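PDB 5LO9: cytochrome C from Marichromatium purpuratum 984, which probably oxidises thiosulfate as a thiosulfate dehydrogenase, binding it near one heme c and passing electrons along covalently attached hemes. Local coordinates for residues A[63-66]-A[67-71]; A[165-168]-A[169-172]; A[304-307]-A[308-312]. One frame throughout, in Å; residues are numbered along the deposited sequence.

Interaction 1 (A[63-66]-A[67-71]). With HEC (heme c), chain C.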
# COMPACT_ATOMS: atom_id res chain seq x y z
N PRO A 63 50.99 -27.62 15.09
CA PRO A 63 52.35 -28.13 15.23
C PRO A 63 53.40 -27.26 14.57
O PRO A 63 54.55 -27.28 15.03
CB PRO A 63 52.27 -29.50 14.54
CG PRO A 63 51.11 -29.39 13.61
CD PRO A 63 50.13 -28.50 14.29
N VAL A 64 53.05 -26.50 13.54
CA VAL A 64 54.02 -25.64 12.86
C VAL A 64 54.18 -24.31 13.56
O VAL A 64 55.29 -23.79 13.65
CB VAL A 64 53.61 -25.42 11.39
CG1 VAL A 64 54.51 -24.34 10.76
CG2 VAL A 64 53.74 -26.70 10.66
N MET A 65 53.09 -23.71 14.02
CA MET A 65 53.19 -22.32 14.47
C MET A 65 53.40 -22.21 15.97
O MET A 65 54.17 -21.35 16.41
CB MET A 65 51.94 -21.55 14.05
CG MET A 65 51.89 -20.08 14.50
SD MET A 65 53.24 -19.09 13.85
CE MET A 65 53.29 -17.98 15.24
N SER A 66 52.77 -23.07 16.77
CA SER A 66 52.89 -22.98 18.23
C SER A 66 54.32 -22.83 18.73
O SER A 66 54.52 -22.11 19.73
CB SER A 66 52.24 -24.22 18.86
OG SER A 66 50.86 -23.99 19.17
N PRO A 67 55.34 -23.47 18.14
CA PRO A 67 56.70 -23.29 18.67
C PRO A 67 57.27 -21.92 18.41
O PRO A 67 57.96 -21.37 19.27
CB PRO A 67 57.50 -24.36 17.91
CG PRO A 67 56.52 -25.32 17.48
CD PRO A 67 55.31 -24.53 17.13
N TRP A 68 56.98 -21.32 17.25
CA TRP A 68 57.45 -19.96 17.02
C TRP A 68 56.70 -18.97 17.90
O TRP A 68 57.28 -17.96 18.32
CB TRP A 68 57.29 -19.61 15.57
CG TRP A 68 57.93 -20.62 14.75
CD1 TRP A 68 57.34 -21.44 13.83
CD2 TRP A 68 59.31 -20.96 14.78
NE1 TRP A 68 58.29 -22.26 13.26
CE2 TRP A 68 59.50 -21.99 13.84
CE3 TRP A 68 60.40 -20.49 15.50
CZ2 TRP A 68 60.75 -22.55 13.60
CZ3 TRP A 68 61.64 -21.05 15.27
CH2 TRP A 68 61.80 -22.07 14.32
N ALA A 69 55.46 -19.26 18.25
CA ALA A 69 54.76 -18.39 19.17
C ALA A 69 55.34 -18.47 20.57
O ALA A 69 55.25 -17.49 21.31
CB ALA A 69 53.29 -18.74 19.18
N GLU A 70 55.85 -19.65 21.00
CA GLU A 70 56.37 -19.74 22.37
C GLU A 70 57.76 -19.11 22.50
O GLU A 70 58.10 -18.60 23.58
CB GLU A 70 56.39 -21.20 22.85
CG GLU A 70 57.64 -22.02 22.47
CD GLU A 70 57.70 -23.42 23.10
OE1 GLU A 70 57.36 -23.58 24.32
OE2 GLU A 70 58.12 -24.35 22.35
N ARG A 71 58.53 -19.07 21.41
CA ARG A 71 59.88 -18.54 21.46
C ARG A 71 59.94 -17.02 21.51
O ARG A 71 61.01 -16.48 21.76
CB ARG A 71 60.70 -19.02 20.27
CG ARG A 71 61.64 -20.14 20.63
CD ARG A 71 62.33 -20.74 19.40
NE ARG A 71 63.08 -21.96 19.71
CZ ARG A 71 64.09 -22.03 20.58
NH1 ARG A 71 64.51 -20.94 21.24
NH2 ARG A 71 64.70 -23.19 20.79
FE HEC C . 52.99 -17.90 11.89
CHA HEC C . 49.55 -18.47 12.11
CHB HEC C . 52.59 -14.81 13.56
CHC HEC C . 56.48 -17.50 12.00
CHD HEC C . 53.39 -20.86 10.02
NA HEC C . 51.38 -16.82 12.69
C1A HEC C . 50.09 -17.21 12.67
C2A HEC C . 49.17 -16.24 13.33
C3A HEC C . 50.08 -15.18 13.75
C4A HEC C . 51.41 -15.63 13.30
CMA HEC C . 49.68 -13.94 14.47
CAA HEC C . 47.66 -16.29 13.52
CBA HEC C . 47.06 -15.54 12.35
CGA HEC C . 45.59 -15.18 12.46
O1A HEC C . 45.02 -14.78 11.42
O2A HEC C . 44.98 -15.27 13.55
NB HEC C . 54.28 -16.43 12.62
C1B HEC C . 53.92 -15.29 13.23
C2B HEC C . 55.08 -14.47 13.62
C3B HEC C . 56.23 -15.26 13.17
C4B HEC C . 55.62 -16.46 12.58
CMB HEC C . 55.04 -13.15 14.28
CAB HEC C . 57.68 -14.93 13.33
CBB HEC C . 57.97 -14.76 14.81
NC HEC C . 54.61 -18.97 11.14
C1C HEC C . 55.91 -18.67 11.31
C2C HEC C . 56.80 -19.63 10.64
C3C HEC C . 55.90 -20.61 10.04
C4C HEC C . 54.57 -20.09 10.41
CMC HEC C . 58.29 -19.58 10.60
CAC HEC C . 56.19 -21.84 9.23
CBC HEC C . 57.17 -22.72 9.93
ND HEC C . 51.71 -19.39 11.20
C1D HEC C . 52.06 -20.47 10.49
C2D HEC C . 50.92 -21.33 10.15
C3D HEC C . 49.79 -20.65 10.75
C4D HEC C . 50.39 -19.46 11.40
CMD HEC C . 50.93 -22.61 9.38
CAD HEC C . 48.37 -21.15 10.75
CBD HEC C . 48.20 -21.72 12.17
CGD HEC C . 46.84 -22.31 12.37
O1D HEC C . 46.32 -22.31 13.53
O2D HEC C . 46.31 -22.80 11.36
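M65 and A69 are joined by a helical bond between residues four apart. A69 N donates to M65 O over 3.1 Å, with an N-H...O angle of 157°. E70 N repeats the step to S66 O, but that bond is more bent, at 139°. Residues 63-65 already have helical backbone angles without the regular bonds, and helix 66-71 takes over from them. P67 lies in its first turn and has no N-H to give.

M65 carries the contact. Its CB points away from 67-71. CG runs anti to the backbone N, and a bend at the next torsion (chi2 60°) sets the sulfur above the heme. SD binds the heme iron at 2.3 Å, and H25 NE2 is the other axial ligand. The methyl comes back toward the helix. There M65 CE lies 4.0 Å from A69 CB and 4.3 Å from W68 CB, so the S-methyl group rests between helix and porphyrin.

One face of the W68 indole takes the heme methyl CMC, 3.7 Å above the plane and offset toward the ring rim. V64 O approaches the same indole obliquely, 3.1 Å from W68 CD1. V64 itself uses CG1, which lies beside the CAC-CBC thioether arm of the heme. V64 and W68 thus cover the heme edge near CBC and CMC, while A69 CB and W68 CB meet the M65 methyl.

This is the methionine side of a His-Met heme, consistent with a class I cytochrome c fold, with C21, C24 and H25 supplying the covalent attachment and the other ligand. Helix 45-57 backs the contact: F55 touches M65, S66 and A69, and R56 NH1 hydrogen-bonds to A69 O. In the loop leading from that helix, V64 N hydrogen-bonds to H62 ND1.

Interaction 2 (A[165-168]-A[169-172]). With HEC (heme c), chain D.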
# COMPACT_ATOMS: atom_id res chain seq x y z
N ALA A 165 32.17 -17.10 23.04
CA ALA A 165 32.17 -18.37 22.32
C ALA A 165 31.58 -18.22 20.92
O ALA A 165 31.05 -19.17 20.33
CB ALA A 165 31.39 -19.42 23.10
N LEU A 166 31.73 -17.03 20.34
CA LEU A 166 30.95 -16.69 19.16
C LEU A 166 31.26 -17.62 17.99
O LEU A 166 30.34 -18.07 17.28
CB LEU A 166 31.18 -15.22 18.81
CG LEU A 166 30.69 -14.16 19.81
CD1 LEU A 166 31.04 -12.77 19.32
CD2 LEU A 166 29.20 -14.28 20.07
N MET A 167 32.55 -17.91 17.76
CA MET A 167 32.93 -18.69 16.60
C MET A 167 32.77 -20.17 16.84
O MET A 167 32.69 -20.93 15.88
CB MET A 167 34.37 -18.44 16.16
CG MET A 167 34.55 -17.20 15.26
SD MET A 167 33.47 -17.16 13.83
CE MET A 167 33.98 -18.58 12.91
N GLY A 168 32.71 -20.61 18.09
CA GLY A 168 32.31 -21.98 18.29
C GLY A 168 30.87 -22.18 17.89
O GLY A 168 30.53 -23.15 17.22
N ALA A 169 30.03 -21.21 18.24
CA ALA A 169 28.63 -21.29 17.85
C ALA A 169 28.48 -21.19 16.33
O ALA A 169 27.70 -21.92 15.72
CB ALA A 169 27.85 -20.20 18.56
N VAL A 170 29.25 -20.33 15.68
CA VAL A 170 29.13 -20.25 14.23
C VAL A 170 29.60 -21.55 13.60
O VAL A 170 28.94 -22.10 12.71
CB VAL A 170 29.91 -19.05 13.70
CG1 VAL A 170 30.02 -19.14 12.18
CG2 VAL A 170 29.22 -17.79 14.13
N ALA A 171 30.77 -22.05 14.00
CA ALA A 171 31.32 -23.22 13.32
C ALA A 171 30.45 -24.43 13.53
O ALA A 171 30.37 -25.29 12.65
CB ALA A 171 32.73 -23.51 13.81
N GLY A 172 29.80 -24.50 14.69
CA GLY A 172 28.91 -25.58 15.05
C GLY A 172 27.65 -25.66 14.23
O GLY A 172 26.94 -26.67 14.30
FE HEC D . 33.93 -15.20 12.61
CHA HEC D . 37.23 -15.09 13.75
CHB HEC D . 34.94 -17.23 9.94
CHC HEC D . 30.67 -15.20 11.37
CHD HEC D . 32.89 -13.42 15.42
NA HEC D . 35.76 -15.99 11.97
C1A HEC D . 36.94 -15.83 12.55
C2A HEC D . 38.04 -16.54 11.87
C3A HEC D . 37.36 -17.20 10.75
C4A HEC D . 35.94 -16.78 10.91
CMA HEC D . 38.01 -18.07 9.71
CAA HEC D . 39.51 -16.61 12.21
CBA HEC D . 40.24 -15.49 11.48
CGA HEC D . 41.73 -15.57 11.73
O1A HEC D . 42.44 -14.61 11.38
O2A HEC D . 42.19 -16.60 12.29
NB HEC D . 32.99 -16.06 10.96
C1B HEC D . 33.55 -16.82 10.02
C2B HEC D . 32.58 -17.26 8.98
C3B HEC D . 31.31 -16.67 9.42
C4B HEC D . 31.69 -15.95 10.65
CMB HEC D . 32.86 -18.13 7.78
CAB HEC D . 29.95 -16.73 8.80
CBB HEC D . 29.53 -18.16 8.62
NC HEC D . 32.11 -14.44 13.26
C1C HEC D . 30.95 -14.52 12.63
C2C HEC D . 29.84 -13.86 13.35
C3C HEC D . 30.48 -13.34 14.57
C4C HEC D . 31.89 -13.77 14.40
CMC HEC D . 28.41 -13.80 12.90
CAC HEC D . 29.92 -12.51 15.71
CBC HEC D . 28.57 -12.86 16.26
ND HEC D . 34.88 -14.40 14.28
C1D HEC D . 34.30 -13.76 15.28
C2D HEC D . 35.26 -13.33 16.32
C3D HEC D . 36.54 -13.80 15.85
C4D HEC D . 36.18 -14.45 14.56
CMD HEC D . 34.98 -12.60 17.57
CAD HEC D . 37.88 -13.63 16.53
CBD HEC D . 38.23 -14.87 17.37
CGD HEC D . 39.42 -14.61 18.28
O1D HEC D . 40.25 -15.54 18.36
O2D HEC D . 39.53 -13.52 18.89
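M167 and V170 meet because both side chains are turned to the same heme. In M167, CG is anti to the carbonyl carbon, and the chain then folds at chi2 (-52°) and chi3 (-63°), which puts the sulfur at the iron and curls the methyl back. In V170, CG1 is anti to the backbone N (chi1 168°) and reaches the porphyrin edge.

M167 SD binds the heme iron at 2.4 Å, with H125 NE2 as the other axial ligand. M167 CE then packs on V170 CG1 at 4.1 Å. The same V170 CG1 touches heme CBB, 3.7 Å away, while V170 CG2 rests against L166 O at 3.4 Å. L166 works at another thioether arm: its CD1 is 3.8 Å from heme CAC, and a second heme c comes within about 4 Å of the L166 side chain. With an alanine in place of V170, both methyls are gone, and the M167 methyl and the CBB arm would probably lose their shared packing partner.

The backbone is one short helix. A169 N bonds to A165 O, V170 N to L166 O, A171 N to M167 O and G172 N to G168 O. The bond from A171 N, 2.9 Å from M167 O, comes from above the carbonyl plane. A165 is the N-cap residue. E162 OE2 accepts from G168 N, and weakly from M167 N, so a carboxylate lies by the N-terminal end of the helix.

With C121, C124 and H125, this is a His-Met c-type heme, consistent with a class I cytochrome c domain. Helix 144-156 covers one part of it, with L151 and W154 on M167 and W154 also on A171. Loop residues L453 and T455 pack on L166, A169 and V170.

Interaction 3 (A[304-307]-A[308-312]). With HEC (heme c), chain E.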
# COMPACT_ATOMS: atom_id res chain seq x y z
N TRP A 304 7.10 -7.89 6.55
CA TRP A 304 5.95 -8.60 6.00
C TRP A 304 4.76 -8.54 6.95
O TRP A 304 3.62 -8.51 6.51
CB TRP A 304 6.28 -10.05 5.69
CG TRP A 304 7.12 -10.77 6.67
CD1 TRP A 304 8.48 -10.95 6.61
CD2 TRP A 304 6.68 -11.46 7.82
NE1 TRP A 304 8.89 -11.70 7.67
CE2 TRP A 304 7.80 -12.04 8.42
CE3 TRP A 304 5.43 -11.66 8.41
CZ2 TRP A 304 7.71 -12.79 9.58
CZ3 TRP A 304 5.35 -12.39 9.57
CH2 TRP A 304 6.48 -12.95 10.14
N ALA A 305 4.98 -8.48 8.25
CA ALA A 305 3.83 -8.39 9.13
C ALA A 305 3.25 -6.99 9.14
O ALA A 305 2.12 -6.81 9.59
CB ALA A 305 4.21 -8.78 10.56
N ALA A 306 4.01 -6.02 8.66
CA ALA A 306 3.57 -4.63 8.70
C ALA A 306 2.80 -4.25 7.45
O ALA A 306 1.83 -3.51 7.53
CB ALA A 306 4.78 -3.72 8.87
N TRP A 307 3.21 -4.77 6.29
CA TRP A 307 2.55 -4.38 5.04
C TRP A 307 1.04 -4.56 5.10
O TRP A 307 0.29 -3.69 4.65
CB TRP A 307 3.12 -5.19 3.88
CG TRP A 307 2.50 -4.79 2.57
CD1 TRP A 307 1.52 -5.45 1.85
CD2 TRP A 307 2.79 -3.61 1.85
NE1 TRP A 307 1.21 -4.73 0.73
CE2 TRP A 307 1.98 -3.60 0.70
CE3 TRP A 307 3.67 -2.54 2.06
CZ2 TRP A 307 2.04 -2.58 -0.23
CZ3 TRP A 307 3.71 -1.53 1.12
CH2 TRP A 307 2.90 -1.55 0.01
N VAL A 308 0.57 -5.69 5.64
CA VAL A 308 -0.85 -6.02 5.63
C VAL A 308 -1.60 -5.37 6.76
O VAL A 308 -2.81 -5.59 6.90
CB VAL A 308 -1.11 -7.54 5.74
CG1 VAL A 308 -0.54 -8.29 4.53
CG2 VAL A 308 -0.50 -8.11 7.06
N ALA A 309 -0.91 -4.60 7.59
CA ALA A 309 -1.47 -4.01 8.80
C ALA A 309 -1.76 -2.52 8.66
O ALA A 309 -2.39 -1.94 9.56
CB ALA A 309 -0.49 -4.21 9.97
N TYR A 310 -1.29 -1.88 7.60
CA TYR A 310 -1.50 -0.46 7.38
C TYR A 310 -2.32 -0.26 6.11
O TYR A 310 -2.17 -1.03 5.14
CB TYR A 310 -0.16 0.29 7.24
CG TYR A 310 0.63 0.40 8.52
CD1 TYR A 310 0.62 1.56 9.29
CD2 TYR A 310 1.37 -0.67 8.98
CE1 TYR A 310 1.33 1.64 10.46
CE2 TYR A 310 2.09 -0.58 10.14
CZ TYR A 310 2.07 0.56 10.87
OH TYR A 310 2.80 0.60 12.04
N PRO A 311 -3.17 0.78 6.06
CA PRO A 311 -3.49 1.84 7.02
C PRO A 311 -3.97 1.41 8.40
O PRO A 311 -4.70 0.42 8.48
CB PRO A 311 -4.63 2.59 6.32
CG PRO A 311 -4.40 2.39 4.93
CD PRO A 311 -3.89 0.98 4.80
N ALA A 312 -3.64 2.19 9.43
CA ALA A 312 -3.99 1.86 10.82
C ALA A 312 -4.03 3.10 11.66
O ALA A 312 -3.28 4.05 11.40
CB ALA A 312 -2.96 0.94 11.42
FE HEC E . 11.38 0.94 12.08
CHA HEC E . 8.27 -0.05 13.37
CHB HEC E . 10.14 0.73 8.81
CHC HEC E . 14.43 2.20 10.80
CHD HEC E . 12.73 0.76 15.23
NA HEC E . 9.54 0.42 11.26
C1A HEC E . 8.45 0.08 11.93
C2A HEC E . 7.29 -0.22 11.06
C3A HEC E . 7.83 -0.00 9.73
C4A HEC E . 9.24 0.40 9.95
CMA HEC E . 7.10 -0.18 8.44
CAA HEC E . 5.92 -0.68 11.47
CBA HEC E . 6.00 -2.12 11.95
CGA HEC E . 4.63 -2.70 12.25
O1A HEC E . 4.54 -3.94 12.31
O2A HEC E . 3.64 -1.93 12.44
NB HEC E . 12.16 1.39 10.19
C1B HEC E . 11.50 1.23 9.02
C2B HEC E . 12.29 1.64 7.86
C3B HEC E . 13.55 2.08 8.44
C4B HEC E . 13.35 1.89 9.89
CMB HEC E . 11.91 1.58 6.42
CAB HEC E . 14.74 2.63 7.72
CBB HEC E . 14.32 3.94 7.07
NC HEC E . 13.25 1.41 12.88
C1C HEC E . 14.34 1.87 12.23
C2C HEC E . 15.52 2.01 13.10
C3C HEC E . 15.01 1.59 14.42
C4C HEC E . 13.60 1.23 14.15
CMC HEC E . 16.89 2.49 12.69
CAC HEC E . 15.72 1.46 15.75
CBC HEC E . 16.47 2.70 16.11
ND HEC E . 10.62 0.46 13.95
C1D HEC E . 11.31 0.45 15.08
C2D HEC E . 10.51 0.05 16.25
C3D HEC E . 9.16 -0.19 15.73
C4D HEC E . 9.37 0.10 14.28
CMD HEC E . 11.03 -0.03 17.64
CAD HEC E . 7.89 -0.64 16.44
CBD HEC E . 7.43 0.26 17.61
CGD HEC E . 7.04 1.72 17.29
O1D HEC E . 7.80 2.51 16.65
O2D HEC E . 5.94 2.13 17.74
O HOH W 1 0.17 -0.98 3.42
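A306 and A309 close a turn where the weakly bonded helix 304-307 ends: A309 N donates to A306 O at 2.9 Å, from well above the carbonyl plane.

The same carbonyl also meets the ring of Y310. A306 O lies in the plane of that ring, at its edge, 3.2 Å from Y310 CD2. The tyrosine CG is anti to its carbonyl carbon (chi1 -70°), which carries the ring past A306 so that its OH meets the propionate. Y310 OH donates to heme O2A over 2.7 Å. The hydroxyl has a second partner, R326 NE, so two hydrogen bonds hold it. A306 CB lies 3.5 Å from the other oxygen of this propionate, heme O1A, and 4.3 Å from Y310 CE2.

The chain here passes from a helical turn through a cis peptide bond before P311 into the two-stranded antiparallel sheet of 312-314 and 319-321. The turn forms a wall of the propionate end of a heme c site. R377 NH2 also hydrogen-bonds to this heme, and its side chain packs on A305 and A309. R326 lines the thiosulfate pocket as well, so Y310 links the heme propionate to a residue of that pocket.

On the other side of the turn, one water joins two carbonyls. It donates to W307 O at 3.0 Å and to Y310 O at 2.9 Å, and it sits over the centre of one face of the W307 indole. V308 turns CG2 back along the helix, 3.9 Å from A305 O.

M323 of helix 323-332 touches A306, W307 and Y310. T369 of the second subunit packs on W307 and V308, and F361 of that subunit packs on P311.

In the fold
All three contacts are local and lie in series along the chain; none nests in or crosses another. Each is one unbroken stretch, so none closes a loop. Interaction 1 comes first, where the loop after helix 45-57 runs into helix 66-71, in the first cytochrome c region. Interaction 2 follows on helix 166-171 in the second such region, its centre about 25 Å away. Both supply a heme iron ligand. Interaction 3 lies beyond the unmodelled part, 193-236, and joins helix 304-307 to strand 312-314. It grips a heme propionate instead. Its centre is about 36 Å from interaction 2 and 59 Å from interaction 1, with interactions 1 and 3 on opposite sides of the chain's centre.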